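Local structure of exocyst complex component EXO70 (2B1E) at residues K47-L52 with Q77-S82; Y89-L94 with Q140-G145; K348-T353 with E396-N401; K408-I413 with V457-D462. The protein takes part in secretion as a subunit of the exocyst, the complex that tethers secretory vesicles to sites of exocytosis, and has a role in assembly of that complex. One frame throughout, in Å; residues are numbered along the deposited sequence.

In the fold
From the N terminus the four contacts follow in series. Each closes its loop before the next opens, and none nest or cross. Contact 1 joins helix 38-56 to helix 66-94. Contact 2 joins the end of helix 66-94 to helix 136-155, so the two share one helix, with centres about 22 Å apart. Contacts 3 and 4 lie on the other side of the centre of this long, all-helical rod, and the centres of contacts 1 and 4 are about 105 Å apart. Contact 3 brings together the loops before and after helix 364-391. Contact 4 joins helix 410-429 to helix 440-473. Its centre is about 17 Å from that of contact 3, and Asn401 packs on Lys410.

Contact 1: K47-L52 with Q77-S82; sequences KLDDML and QLIKRS
Leu48 and Leu78 meet through their terminal methyls, Leu48 CD1 lying 3.6 Å from Leu78 CD2, and the two side chains cross at about a right angle. Beside them Ile79 packs its CG1 against Leu48 CB at 3.8 Å. Ile79 CD1 continues to the backbone of Asp49 and touches Asp49 CA at 3.6 Å. Ile79 CD1 also lies 3.8 Å from Asp49 OD1 and 4.1 Å from Leu52 CD2. In Ile79 CG1 is anti to the carbonyl carbon (chi1 -68°) and the chain then runs on extended, which carries CD1 across to the opposing backbone. No hydrogen bond crosses the contact. This is an antiparallel pair of neighbouring helices, 38-56 and 66-94, in the N-terminal part of the helical rod. The axes of segments 47-52 and 77-82 come within 9.9 Å, with a signed crossing angle of -150°. Helix 15-30 lies alongside, with Leu29 touching both Leu48 and Ser82. Behind Leu78, its carbonyl O accepts from Ser82 N and, at 2.8 Å, from Ser82 OG. The two donors come from opposite faces of the carbonyl plane, so Leu78 O is gripped twice.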
loop_
_atom_site.group_PDB
_atom_site.type_symbol
_atom_site.label_atom_id
_atom_site.label_comp_id
_atom_site.label_asym_id
_atom_site.label_seq_id
_atom_site.Cartn_x
_atom_site.Cartn_y
_atom_site.Cartn_z
ATOM N N LYS A 47 22.740 -50.236 29.847
ATOM C CA LYS A 47 23.383 -51.280 30.647
ATOM C C LYS A 47 24.860 -51.389 30.280
ATOM O O LYS A 47 25.717 -51.496 31.148
ATOM C CB LYS A 47 22.714 -52.642 30.415
ATOM C CG LYS A 47 21.369 -52.839 31.109
ATOM C CD LYS A 47 21.557 -53.303 32.544
ATOM C CE LYS A 47 20.224 -53.605 33.216
ATOM N NZ LYS A 47 20.420 -54.134 34.600
ATOM N N LEU A 48 25.151 -51.369 28.983
ATOM C CA LEU A 48 26.532 -51.477 28.512
ATOM C C LEU A 48 27.357 -50.276 28.953
ATOM O O LEU A 48 28.505 -50.411 29.394
ATOM C CB LEU A 48 26.549 -51.580 26.988
ATOM C CG LEU A 48 25.870 -52.817 26.394
ATOM C CD1 LEU A 48 25.702 -52.621 24.894
ATOM C CD2 LEU A 48 26.683 -54.069 26.692
ATOM N N ASP A 49 26.757 -49.100 28.811
ATOM C CA ASP A 49 27.384 -47.848 29.176
ATOM C C ASP A 49 27.732 -47.858 30.661
ATOM O O ASP A 49 28.862 -47.540 31.050
ATOM C CB ASP A 49 26.425 -46.696 28.871
ATOM C CG ASP A 49 27.123 -45.515 28.243
ATOM O OD1 ASP A 49 28.372 -45.516 28.219
ATOM O OD2 ASP A 49 26.426 -44.587 27.777
ATOM N N ASP A 50 26.762 -48.242 31.488
ATOM C CA ASP A 50 26.974 -48.294 32.927
ATOM C C ASP A 50 27.997 -49.380 33.275
ATOM O O ASP A 50 28.833 -49.182 34.155
ATOM C CB ASP A 50 25.640 -48.522 33.647
ATOM C CG ASP A 50 24.685 -47.335 33.486
ATOM O OD1 ASP A 50 23.501 -47.458 33.865
ATOM O OD2 ASP A 50 25.124 -46.275 32.975
ATOM N N MET A 51 27.957 -50.511 32.575
ATOM C CA MET A 51 28.923 -51.583 32.839
ATOM C C MET A 51 30.328 -51.053 32.555
ATOM O O MET A 51 31.239 -51.216 33.365
ATOM C CB MET A 51 28.648 -52.814 31.956
ATOM C CG MET A 51 29.583 -54.007 32.228
ATOM S SD MET A 51 29.328 -55.454 31.133
ATOM C CE MET A 51 27.792 -56.076 31.849
ATOM N N LEU A 52 30.493 -50.398 31.407
ATOM C CA LEU A 52 31.784 -49.854 31.013
ATOM C C LEU A 52 32.295 -48.880 32.073
ATOM O O LEU A 52 33.466 -48.924 32.456
ATOM C CB LEU A 52 31.664 -49.157 29.656
ATOM C CG LEU A 52 32.885 -48.433 29.087
ATOM C CD1 LEU A 52 34.013 -49.412 28.849
ATOM C CD2 LEU A 52 32.494 -47.760 27.771
ATOM N N GLN A 77 32.918 -50.262 21.548
ATOM C CA GLN A 77 32.481 -50.365 20.153
ATOM C C GLN A 77 31.024 -50.771 19.961
ATOM O O GLN A 77 30.358 -50.245 19.071
ATOM C CB GLN A 77 33.398 -51.299 19.356
ATOM C CG GLN A 77 34.826 -50.756 19.180
ATOM C CD GLN A 77 34.858 -49.375 18.556
ATOM O OE1 GLN A 77 34.106 -49.085 17.631
ATOM N NE2 GLN A 77 35.733 -48.515 19.060
ATOM N N LEU A 78 30.531 -51.701 20.770
ATOM C CA LEU A 78 29.134 -52.124 20.668
ATOM C C LEU A 78 28.214 -50.937 20.957
ATOM O O LEU A 78 27.165 -50.780 20.323
ATOM C CB LEU A 78 28.860 -53.273 21.647
ATOM C CG LEU A 78 27.428 -53.817 21.709
ATOM C CD1 LEU A 78 26.960 -54.295 20.324
ATOM C CD2 LEU A 78 27.396 -54.959 22.718
ATOM N N ILE A 79 28.606 -50.092 21.912
ATOM C CA ILE A 79 27.813 -48.905 22.232
ATOM C C ILE A 79 27.832 -47.969 21.021
ATOM O O ILE A 79 26.804 -47.423 20.616
ATOM C CB ILE A 79 28.386 -48.164 23.490
ATOM C CG1 ILE A 79 28.173 -49.023 24.746
ATOM C CG2 ILE A 79 27.699 -46.828 23.681
ATOM C CD1 ILE A 79 28.890 -48.505 26.005
ATOM N N LYS A 80 29.012 -47.793 20.431
ATOM C CA LYS A 80 29.154 -46.919 19.276
ATOM C C LYS A 80 28.279 -47.376 18.108
ATOM O O LYS A 80 27.617 -46.561 17.458
ATOM C CB LYS A 80 30.619 -46.871 18.834
ATOM C CG LYS A 80 30.899 -45.859 17.744
ATOM C CD LYS A 80 32.377 -45.861 17.339
ATOM C CE LYS A 80 33.298 -45.598 18.521
ATOM N NZ LYS A 80 34.744 -45.684 18.119
ATOM N N ARG A 81 28.267 -48.675 17.838
ATOM C CA ARG A 81 27.470 -49.184 16.727
ATOM C C ARG A 81 25.978 -49.026 16.994
ATOM O O ARG A 81 25.211 -48.646 16.102
ATOM C CB ARG A 81 27.800 -50.655 16.462
ATOM C CG ARG A 81 29.249 -50.929 16.076
ATOM C CD ARG A 81 29.403 -52.325 15.486
ATOM N NE ARG A 81 29.258 -53.415 16.459
ATOM C CZ ARG A 81 30.215 -53.786 17.308
ATOM N NH1 ARG A 81 31.377 -53.140 17.308
ATOM N NH2 ARG A 81 30.036 -54.826 18.119
ATOM N N SER A 82 25.568 -49.322 18.226
ATOM C CA SER A 82 24.173 -49.210 18.606
ATOM C C SER A 82 23.665 -47.769 18.534
ATOM O O SER A 82 22.535 -47.521 18.100
ATOM C CB SER A 82 23.974 -49.785 20.010
ATOM O OG SER A 82 24.412 -51.132 20.055
#

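Contact 2: Y89-L94 with Q140-G145; sequences YFISIL and QDILVG
The ring of Phe90 meets helix 136-155 with its edge. Ile142 CG2 lies in the ring plane, 3.9 Å from Phe90 CD2. Leu143 N is also at this edge, near the ring plane, and Leu143 CB is 4.2 Å from Phe90 CE2. The ring is sent this way with CG anti to the backbone N (chi1 -174°). Leu123 and Ile126 of helix 117-132 also touch it. Ile142 CG2 has a second neighbour in Ile91 CG1, at 3.6 Å, so this methyl sits between Phe90 and Ile91. Ile91 and Ile142 cross at about a right angle. One turn beyond Phe90, Leu94 CD2 packs on Leu143 CD1 at 3.9 Å, while Leu94 CD1 also reaches the backbone at Leu143 CA. The side chains that meet are all apolar, and no hydrogen bond crosses. The axes of the segments run nearly parallel, 22° apart, at a closest approach of 10.5 Å. With helix 117-132 adding to the same core, this is apolar packing of near-parallel helices in the helical rod of Exo70.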
loop_
_atom_site.group_PDB
_atom_site.type_symbol
_atom_site.label_atom_id
_atom_site.label_comp_id
_atom_site.label_asym_id
_atom_site.label_seq_id
_atom_site.Cartn_x
_atom_site.Cartn_y
_atom_site.Cartn_z
ATOM N N TYR A 89 17.929 -44.538 12.554
ATOM C CA TYR A 89 16.506 -44.692 12.838
ATOM C C TYR A 89 15.829 -43.327 13.007
ATOM O O TYR A 89 14.707 -43.113 12.541
ATOM C CB TYR A 89 16.333 -45.513 14.118
ATOM C CG TYR A 89 14.951 -46.088 14.315
ATOM C CD1 TYR A 89 14.569 -47.262 13.674
ATOM C CD2 TYR A 89 14.040 -45.477 15.175
ATOM C CE1 TYR A 89 13.311 -47.824 13.887
ATOM C CE2 TYR A 89 12.791 -46.021 15.397
ATOM C CZ TYR A 89 12.432 -47.200 14.751
ATOM O OH TYR A 89 11.210 -47.763 15.001
ATOM N N PHE A 90 16.516 -42.426 13.704
ATOM C CA PHE A 90 16.034 -41.067 13.956
ATOM C C PHE A 90 15.832 -40.332 12.623
ATOM O O PHE A 90 14.768 -39.761 12.353
ATOM C CB PHE A 90 17.074 -40.328 14.811
ATOM C CG PHE A 90 16.650 -38.948 15.275
ATOM C CD1 PHE A 90 15.706 -38.787 16.291
ATOM C CD2 PHE A 90 17.261 -37.808 14.747
ATOM C CE1 PHE A 90 15.384 -37.507 16.780
ATOM C CE2 PHE A 90 16.947 -36.526 15.226
ATOM C CZ PHE A 90 16.006 -36.380 16.245
ATOM N N ILE A 91 16.869 -40.354 11.802
ATOM C CA ILE A 91 16.860 -39.699 10.498
ATOM C C ILE A 91 15.796 -40.316 9.584
ATOM O O ILE A 91 15.145 -39.627 8.797
ATOM C CB ILE A 91 18.258 -39.824 9.839
ATOM C CG1 ILE A 91 19.281 -38.991 10.631
ATOM C CG2 ILE A 91 18.208 -39.349 8.410
ATOM C CD1 ILE A 91 20.738 -39.214 10.202
ATOM N N SER A 92 15.615 -41.622 9.694
ATOM C CA SER A 92 14.626 -42.288 8.872
ATOM C C SER A 92 13.210 -41.789 9.191
ATOM O O SER A 92 12.434 -41.487 8.286
ATOM C CB SER A 92 14.712 -43.800 9.080
ATOM O OG SER A 92 13.718 -44.444 8.324
ATOM N N ILE A 93 12.873 -41.712 10.475
ATOM C CA ILE A 93 11.551 -41.240 10.871
ATOM C C ILE A 93 11.340 -39.814 10.371
ATOM O O ILE A 93 10.282 -39.481 9.827
ATOM C CB ILE A 93 11.381 -41.261 12.403
ATOM C CG1 ILE A 93 11.353 -42.703 12.903
ATOM C CG2 ILE A 93 10.092 -40.564 12.804
ATOM C CD1 ILE A 93 11.190 -42.830 14.403
ATOM N N LEU A 94 12.351 -38.969 10.555
ATOM C CA LEU A 94 12.257 -37.585 10.117
ATOM C C LEU A 94 12.008 -37.503 8.613
ATOM O O LEU A 94 11.301 -36.610 8.139
ATOM C CB LEU A 94 13.537 -36.816 10.472
ATOM C CG LEU A 94 13.773 -36.526 11.961
ATOM C CD1 LEU A 94 15.120 -35.840 12.159
ATOM C CD2 LEU A 94 12.650 -35.653 12.490
ATOM N N GLN A 140 20.865 -32.533 17.878
ATOM C CA GLN A 140 20.115 -31.325 17.551
ATOM C C GLN A 140 20.469 -30.867 16.127
ATOM O O GLN A 140 19.582 -30.492 15.358
ATOM C CB GLN A 140 20.423 -30.214 18.560
ATOM C CG GLN A 140 19.588 -28.961 18.367
ATOM C CD GLN A 140 19.873 -27.917 19.427
ATOM O OE1 GLN A 140 19.833 -28.210 20.622
ATOM N NE2 GLN A 140 20.158 -26.690 18.994
ATOM N N ASP A 141 21.760 -30.907 15.780
ATOM C CA ASP A 141 22.203 -30.523 14.435
ATOM C C ASP A 141 21.590 -31.443 13.372
ATOM O O ASP A 141 21.260 -30.997 12.271
ATOM C CB ASP A 141 23.731 -30.554 14.320
ATOM C CG ASP A 141 24.411 -29.470 15.156
ATOM O OD1 ASP A 141 23.829 -28.375 15.332
ATOM O OD2 ASP A 141 25.542 -29.716 15.625
ATOM N N ILE A 142 21.436 -32.722 13.703
ATOM C CA ILE A 142 20.821 -33.683 12.787
ATOM C C ILE A 142 19.345 -33.329 12.608
ATOM O O ILE A 142 18.836 -33.293 11.481
ATOM C CB ILE A 142 20.957 -35.140 13.320
ATOM C CG1 ILE A 142 22.395 -35.617 13.140
ATOM C CG2 ILE A 142 20.015 -36.088 12.554
ATOM C CD1 ILE A 142 22.750 -36.854 13.936
ATOM N N LEU A 143 18.657 -33.058 13.718
ATOM C CA LEU A 143 17.250 -32.677 13.650
ATOM C C LEU A 143 17.111 -31.446 12.756
ATOM O O LEU A 143 16.372 -31.456 11.772
ATOM C CB LEU A 143 16.702 -32.345 15.040
ATOM C CG LEU A 143 15.276 -31.768 15.102
ATOM C CD1 LEU A 143 14.282 -32.754 14.498
ATOM C CD2 LEU A 143 14.890 -31.468 16.560
ATOM N N VAL A 144 17.834 -30.389 13.108
ATOM C CA VAL A 144 17.798 -29.137 12.354
ATOM C C VAL A 144 18.124 -29.347 10.882
ATOM O O VAL A 144 17.412 -28.858 10.005
ATOM C CB VAL A 144 18.801 -28.116 12.936
ATOM C CG1 VAL A 144 18.967 -26.937 11.988
ATOM C CG2 VAL A 144 18.319 -27.652 14.291
ATOM N N GLY A 145 19.204 -30.075 10.627
ATOM C CA GLY A 145 19.628 -30.329 9.262
ATOM C C GLY A 145 18.586 -31.040 8.424
ATOM O O GLY A 145 18.324 -30.642 7.293
#

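Contact 3: K348-T353 with E396-N401; sequences KEKEYT and EPDVAN
Two connecting loops of the C-terminal helical region meet here, one before and one after helix 364-391. Lys350, on the short 3-10 turn 349-351, spans the gap with its chain extended beyond CG. Its NZ forms a salt bridge with Asp398 OD1 at 2.9 Å. It also donates a hydrogen bond to Val399 O at 2.7 Å, in the carbonyl plane with a C=O...N angle of 160°. The carboxylate of Asp398 is held from its other oxygen, since Asn401 ND2 donates to OD2 on the syn side. Putting an alanine at Asp398 is likely to leave the Lys350 ammonium without its charged mate and the Asn401 amide freer to turn. Next along the chain, Glu351 CG packs on Val399 CG2 at 3.7 Å, and the Glu351 carboxylate goes on to a salt bridge with Arg385 of helix 364-391. Ala400 CB rests against Lys350 O at 3.5 Å. A water accepts from Val399 N at 2.9 Å, donates to Pro397 O and receives a weak bond from Lys350 NZ.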
loop_
_atom_site.group_PDB
_atom_site.type_symbol
_atom_site.label_atom_id
_atom_site.label_comp_id
_atom_site.label_asym_id
_atom_site.label_seq_id
_atom_site.Cartn_x
_atom_site.Cartn_y
_atom_site.Cartn_z
ATOM N N LYS A 348 2.389 26.014 -1.809
ATOM C CA LYS A 348 1.703 27.239 -1.407
ATOM C C LYS A 348 0.240 26.982 -1.048
ATOM O O LYS A 348 -0.544 26.499 -1.871
ATOM C CB LYS A 348 1.805 28.276 -2.526
ATOM C CG LYS A 348 3.242 28.666 -2.857
ATOM C CD LYS A 348 3.303 29.703 -3.967
ATOM C CE LYS A 348 4.741 30.142 -4.243
ATOM N NZ LYS A 348 5.371 30.830 -3.076
ATOM N N GLU A 349 -0.112 27.315 0.191
ATOM C CA GLU A 349 -1.461 27.121 0.723
ATOM C C GLU A 349 -2.606 27.555 -0.184
ATOM O O GLU A 349 -3.540 26.788 -0.420
ATOM C CB GLU A 349 -1.602 27.842 2.067
ATOM C CG GLU A 349 -0.734 27.265 3.170
ATOM C CD GLU A 349 -0.757 28.105 4.434
ATOM O OE1 GLU A 349 -0.135 27.686 5.432
ATOM O OE2 GLU A 349 -1.390 29.184 4.426
ATOM N N LYS A 350 -2.539 28.783 -0.689
ATOM C CA LYS A 350 -3.605 29.296 -1.538
ATOM C C LYS A 350 -3.914 28.374 -2.706
ATOM O O LYS A 350 -5.009 28.427 -3.259
ATOM C CB LYS A 350 -3.265 30.694 -2.067
ATOM C CG LYS A 350 -2.419 30.728 -3.333
ATOM C CD LYS A 350 -2.603 32.066 -4.059
ATOM C CE LYS A 350 -1.874 32.098 -5.401
ATOM N NZ LYS A 350 -2.206 33.322 -6.197
ATOM N N GLU A 351 -2.949 27.531 -3.070
ATOM C CA GLU A 351 -3.111 26.593 -4.180
ATOM C C GLU A 351 -3.815 25.286 -3.822
ATOM O O GLU A 351 -3.912 24.379 -4.656
ATOM C CB GLU A 351 -1.752 26.270 -4.798
ATOM C CG GLU A 351 -1.251 27.327 -5.758
ATOM C CD GLU A 351 0.070 26.953 -6.403
ATOM O OE1 GLU A 351 0.243 25.775 -6.785
ATOM O OE2 GLU A 351 0.931 27.843 -6.542
ATOM N N TYR A 352 -4.294 25.175 -2.587
ATOM C CA TYR A 352 -4.991 23.963 -2.171
ATOM C C TYR A 352 -6.327 24.329 -1.556
ATOM O O TYR A 352 -6.530 25.465 -1.136
ATOM C CB TYR A 352 -4.153 23.160 -1.174
ATOM C CG TYR A 352 -2.823 22.721 -1.737
ATOM C CD1 TYR A 352 -1.727 23.579 -1.728
ATOM C CD2 TYR A 352 -2.670 21.464 -2.321
ATOM C CE1 TYR A 352 -0.516 23.203 -2.287
ATOM C CE2 TYR A 352 -1.461 21.076 -2.885
ATOM C CZ TYR A 352 -0.389 21.954 -2.863
ATOM O OH TYR A 352 0.812 21.587 -3.423
ATOM N N THR A 353 -7.246 23.372 -1.515
ATOM C CA THR A 353 -8.559 23.644 -0.958
ATOM C C THR A 353 -8.718 23.125 0.466
ATOM O O THR A 353 -9.831 23.042 0.984
ATOM C CB THR A 353 -9.665 23.056 -1.855
ATOM O OG1 THR A 353 -9.358 21.697 -2.174
ATOM C CG2 THR A 353 -9.783 23.864 -3.136
ATOM N N GLU A 396 3.624 36.768 -15.061
ATOM C CA GLU A 396 3.873 35.753 -14.051
ATOM C C GLU A 396 2.466 35.245 -13.730
ATOM O O GLU A 396 1.562 36.035 -13.470
ATOM C CB GLU A 396 4.506 36.372 -12.802
ATOM C CG GLU A 396 4.499 35.453 -11.580
ATOM C CD GLU A 396 5.001 36.142 -10.316
ATOM O OE1 GLU A 396 4.714 37.350 -10.138
ATOM O OE2 GLU A 396 5.663 35.472 -9.493
ATOM N N PRO A 397 2.258 33.925 -13.768
ATOM C CA PRO A 397 0.931 33.379 -13.474
ATOM C C PRO A 397 0.442 33.715 -12.070
ATOM O O PRO A 397 1.228 33.757 -11.124
ATOM C CB PRO A 397 1.131 31.878 -13.661
ATOM C CG PRO A 397 2.163 31.825 -14.754
ATOM C CD PRO A 397 3.149 32.875 -14.286
ATOM N N ASP A 398 -0.856 33.972 -11.949
ATOM C CA ASP A 398 -1.462 34.254 -10.657
ATOM C C ASP A 398 -2.631 33.288 -10.540
ATOM O O ASP A 398 -3.777 33.637 -10.815
ATOM C CB ASP A 398 -1.941 35.708 -10.575
ATOM C CG ASP A 398 -2.580 36.031 -9.232
ATOM O OD1 ASP A 398 -2.295 35.305 -8.255
ATOM O OD2 ASP A 398 -3.354 37.008 -9.147
ATOM N N VAL A 399 -2.322 32.056 -10.151
ATOM C CA VAL A 399 -3.324 31.007 -10.035
ATOM C C VAL A 399 -4.181 31.118 -8.786
ATOM O O VAL A 399 -3.818 31.799 -7.820
ATOM C CB VAL A 399 -2.670 29.600 -10.036
ATOM C CG1 VAL A 399 -1.848 29.405 -11.310
ATOM C CG2 VAL A 399 -1.797 29.422 -8.788
ATOM N N ALA A 400 -5.316 30.424 -8.818
ATOM C CA ALA A 400 -6.248 30.400 -7.702
ATOM C C ALA A 400 -6.671 31.793 -7.283
ATOM O O ALA A 400 -6.803 32.076 -6.095
ATOM C CB ALA A 400 -5.628 29.667 -6.521
ATOM N N ASN A 401 -6.874 32.672 -8.250
ATOM C CA ASN A 401 -7.298 34.022 -7.930
ATOM C C ASN A 401 -8.326 34.518 -8.932
ATOM O O ASN A 401 -7.979 35.072 -9.967
ATOM C CB ASN A 401 -6.095 34.969 -7.894
ATOM C CG ASN A 401 -6.492 36.397 -7.575
ATOM O OD1 ASN A 401 -7.620 36.654 -7.142
ATOM N ND2 ASN A 401 -5.566 37.335 -7.772
HETATM O O HOH W 1 0.092 32.218 -8.565
#

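Contact 4: K408-I413 with V457-D462; sequences KHKQRI and VSDWRD
Lys410 lays its CE against the hydroxyl of Ser458, 3.3 Å from OG and 3.8 Å from CB. Its chain bends at chi3 and chi4 (-74° and -54°), which turns NZ back to the carbonyl oxygens of Ser404 and Asn407. Ser458 OG in turn bonds to Pro402 O. No direct hydrogen bond joins the two segments, and Lys410 NZ stays 4.4 Å from Asp459 OD1, beyond a salt bridge. Water fills the polar seam instead. The contact sets the first turn of helix 410-429, with His409 at its N-cap, against helix 440-473 in the C-terminal helical region. One water accepts from Lys410 N and NZ and lies 2.8 Å from Asp459 OD1. Another, near Ser458 OG, donates to Asp459 OD1 and Asp462 OD2. Gln411 CB lies 4.0 Å from Asp459 OD2. Its amide stands 78° from the Trp460 ring plane, and a water in that plane accepts from both Gln411 NE2 and Trp460 NE1, 3.1 Å from the latter. Gln411 NE2 also bonds to Thr504 of helix 483-504, whose Leu500 packs on Trp460.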
loop_
_atom_site.group_PDB
_atom_site.type_symbol
_atom_site.label_atom_id
_atom_site.label_comp_id
_atom_site.label_asym_id
_atom_site.label_seq_id
_atom_site.Cartn_x
_atom_site.Cartn_y
_atom_site.Cartn_z
ATOM N N LYS A 408 -6.354 38.404 -17.931
ATOM C CA LYS A 408 -7.374 38.848 -18.879
ATOM C C LYS A 408 -8.151 37.696 -19.518
ATOM O O LYS A 408 -9.049 37.929 -20.320
ATOM C CB LYS A 408 -6.743 39.681 -20.006
ATOM C CG LYS A 408 -5.751 40.770 -19.562
ATOM C CD LYS A 408 -6.403 41.848 -18.717
ATOM C CE LYS A 408 -5.364 42.897 -18.266
ATOM N NZ LYS A 408 -5.933 43.828 -17.254
ATOM N N HIS A 409 -7.819 36.460 -19.161
ATOM C CA HIS A 409 -8.470 35.299 -19.764
ATOM C C HIS A 409 -9.191 34.392 -18.770
ATOM O O HIS A 409 -9.268 33.183 -18.981
ATOM C CB HIS A 409 -7.405 34.482 -20.502
ATOM C CG HIS A 409 -6.573 35.302 -21.437
ATOM N ND1 HIS A 409 -6.959 35.570 -22.731
ATOM C CD2 HIS A 409 -5.410 35.972 -21.244
ATOM C CE1 HIS A 409 -6.075 36.376 -23.295
ATOM N NE2 HIS A 409 -5.125 36.634 -22.414
ATOM N N LYS A 410 -9.731 34.966 -17.705
ATOM C CA LYS A 410 -10.383 34.149 -16.691
ATOM C C LYS A 410 -11.576 33.345 -17.186
ATOM O O LYS A 410 -11.784 32.212 -16.750
ATOM C CB LYS A 410 -10.762 35.020 -15.487
ATOM C CG LYS A 410 -9.530 35.622 -14.809
ATOM C CD LYS A 410 -9.831 36.288 -13.474
ATOM C CE LYS A 410 -10.537 37.616 -13.664
ATOM N NZ LYS A 410 -9.761 38.494 -14.567
ATOM N N GLN A 411 -12.346 33.905 -18.109
ATOM C CA GLN A 411 -13.509 33.188 -18.614
ATOM C C GLN A 411 -13.102 31.885 -19.295
ATOM O O GLN A 411 -13.639 30.826 -18.975
ATOM C CB GLN A 411 -14.313 34.066 -19.586
ATOM C CG GLN A 411 -15.552 33.356 -20.153
ATOM C CD GLN A 411 -16.467 34.304 -20.905
ATOM O OE1 GLN A 411 -16.036 35.010 -21.818
ATOM N NE2 GLN A 411 -17.734 34.325 -20.525
ATOM N N ARG A 412 -12.143 31.966 -20.218
ATOM C CA ARG A 412 -11.666 30.784 -20.940
ATOM C C ARG A 412 -10.912 29.798 -20.049
ATOM O O ARG A 412 -11.107 28.584 -20.160
ATOM C CB ARG A 412 -10.757 31.190 -22.110
ATOM C CG ARG A 412 -10.184 29.978 -22.838
ATOM C CD ARG A 412 -9.252 30.302 -24.001
ATOM N NE ARG A 412 -8.771 29.051 -24.593
ATOM C CZ ARG A 412 -7.943 28.962 -25.628
ATOM N NH1 ARG A 412 -7.478 30.058 -26.217
ATOM N NH2 ARG A 412 -7.580 27.770 -26.077
ATOM N N ILE A 413 -10.032 30.314 -19.190
ATOM C CA ILE A 413 -9.280 29.456 -18.290
ATOM C C ILE A 413 -10.263 28.776 -17.336
ATOM O O ILE A 413 -10.141 27.578 -17.049
ATOM C CB ILE A 413 -8.223 30.266 -17.497
ATOM C CG1 ILE A 413 -7.127 30.750 -18.453
ATOM C CG2 ILE A 413 -7.643 29.407 -16.371
ATOM C CD1 ILE A 413 -6.217 31.870 -17.879
ATOM N N VAL A 457 -17.553 33.696 -14.057
ATOM C CA VAL A 457 -18.503 34.755 -13.714
ATOM C C VAL A 457 -17.812 36.111 -13.527
ATOM O O VAL A 457 -18.456 37.162 -13.624
ATOM C CB VAL A 457 -19.272 34.385 -12.406
ATOM C CG1 VAL A 457 -20.158 35.533 -11.953
ATOM C CG2 VAL A 457 -20.125 33.149 -12.641
ATOM N N SER A 458 -16.499 36.084 -13.293
ATOM C CA SER A 458 -15.733 37.299 -13.034
ATOM C C SER A 458 -15.871 38.447 -14.021
ATOM O O SER A 458 -16.005 39.599 -13.612
ATOM C CB SER A 458 -14.248 36.975 -12.871
ATOM O OG SER A 458 -13.549 38.151 -12.480
ATOM N N ASP A 459 -15.819 38.143 -15.314
ATOM C CA ASP A 459 -15.938 39.180 -16.332
ATOM C C ASP A 459 -17.306 39.849 -16.261
ATOM O O ASP A 459 -17.448 41.038 -16.557
ATOM C CB ASP A 459 -15.690 38.585 -17.725
ATOM C CG ASP A 459 -14.213 38.217 -17.961
ATOM O OD1 ASP A 459 -13.429 38.153 -16.984
ATOM O OD2 ASP A 459 -13.834 37.976 -19.132
ATOM N N TRP A 460 -18.323 39.088 -15.870
ATOM C CA TRP A 460 -19.654 39.651 -15.751
ATOM C C TRP A 460 -19.694 40.595 -14.540
ATOM O O TRP A 460 -20.422 41.590 -14.553
ATOM C CB TRP A 460 -20.711 38.546 -15.587
ATOM C CG TRP A 460 -20.897 37.695 -16.795
ATOM C CD1 TRP A 460 -20.274 36.504 -17.067
ATOM C CD2 TRP A 460 -21.757 37.960 -17.910
ATOM N NE1 TRP A 460 -20.694 36.013 -18.276
ATOM C CE2 TRP A 460 -21.604 36.886 -18.819
ATOM C CE3 TRP A 460 -22.646 39.000 -18.231
ATOM C CZ2 TRP A 460 -22.306 36.823 -20.030
ATOM C CZ3 TRP A 460 -23.344 38.936 -19.435
ATOM C CH2 TRP A 460 -23.170 37.855 -20.319
ATOM N N ARG A 461 -18.915 40.286 -13.504
ATOM C CA ARG A 461 -18.878 41.147 -12.320
ATOM C C ARG A 461 -18.278 42.499 -12.708
ATOM O O ARG A 461 -18.734 43.549 -12.233
ATOM C CB ARG A 461 -18.055 40.506 -11.191
ATOM C CG ARG A 461 -18.686 39.254 -10.586
ATOM C CD ARG A 461 -17.952 38.800 -9.314
ATOM N NE ARG A 461 -16.706 38.083 -9.585
ATOM C CZ ARG A 461 -16.584 36.757 -9.562
ATOM N NH1 ARG A 461 -17.630 35.992 -9.280
ATOM N NH2 ARG A 461 -15.414 36.192 -9.811
ATOM N N ASP A 462 -17.262 42.480 -13.574
ATOM C CA ASP A 462 -16.633 43.730 -14.029
ATOM C C ASP A 462 -17.659 44.596 -14.764
ATOM O O ASP A 462 -17.731 45.810 -14.569
ATOM C CB ASP A 462 -15.461 43.430 -14.967
ATOM C CG ASP A 462 -14.313 42.726 -14.261
ATOM O OD1 ASP A 462 -14.386 42.553 -13.025
ATOM O OD2 ASP A 462 -13.338 42.353 -14.940
HETATM O O HOH W 2 -11.747 36.406 -19.752
HETATM O O HOH W 3 -10.649 37.845 -17.455
HETATM O O HOH W 4 -12.604 39.773 -14.831
HETATM O O HOH W 5 -19.306 33.280 -18.386
HETATM O O HOH W 6 -14.835 37.926 -21.602
#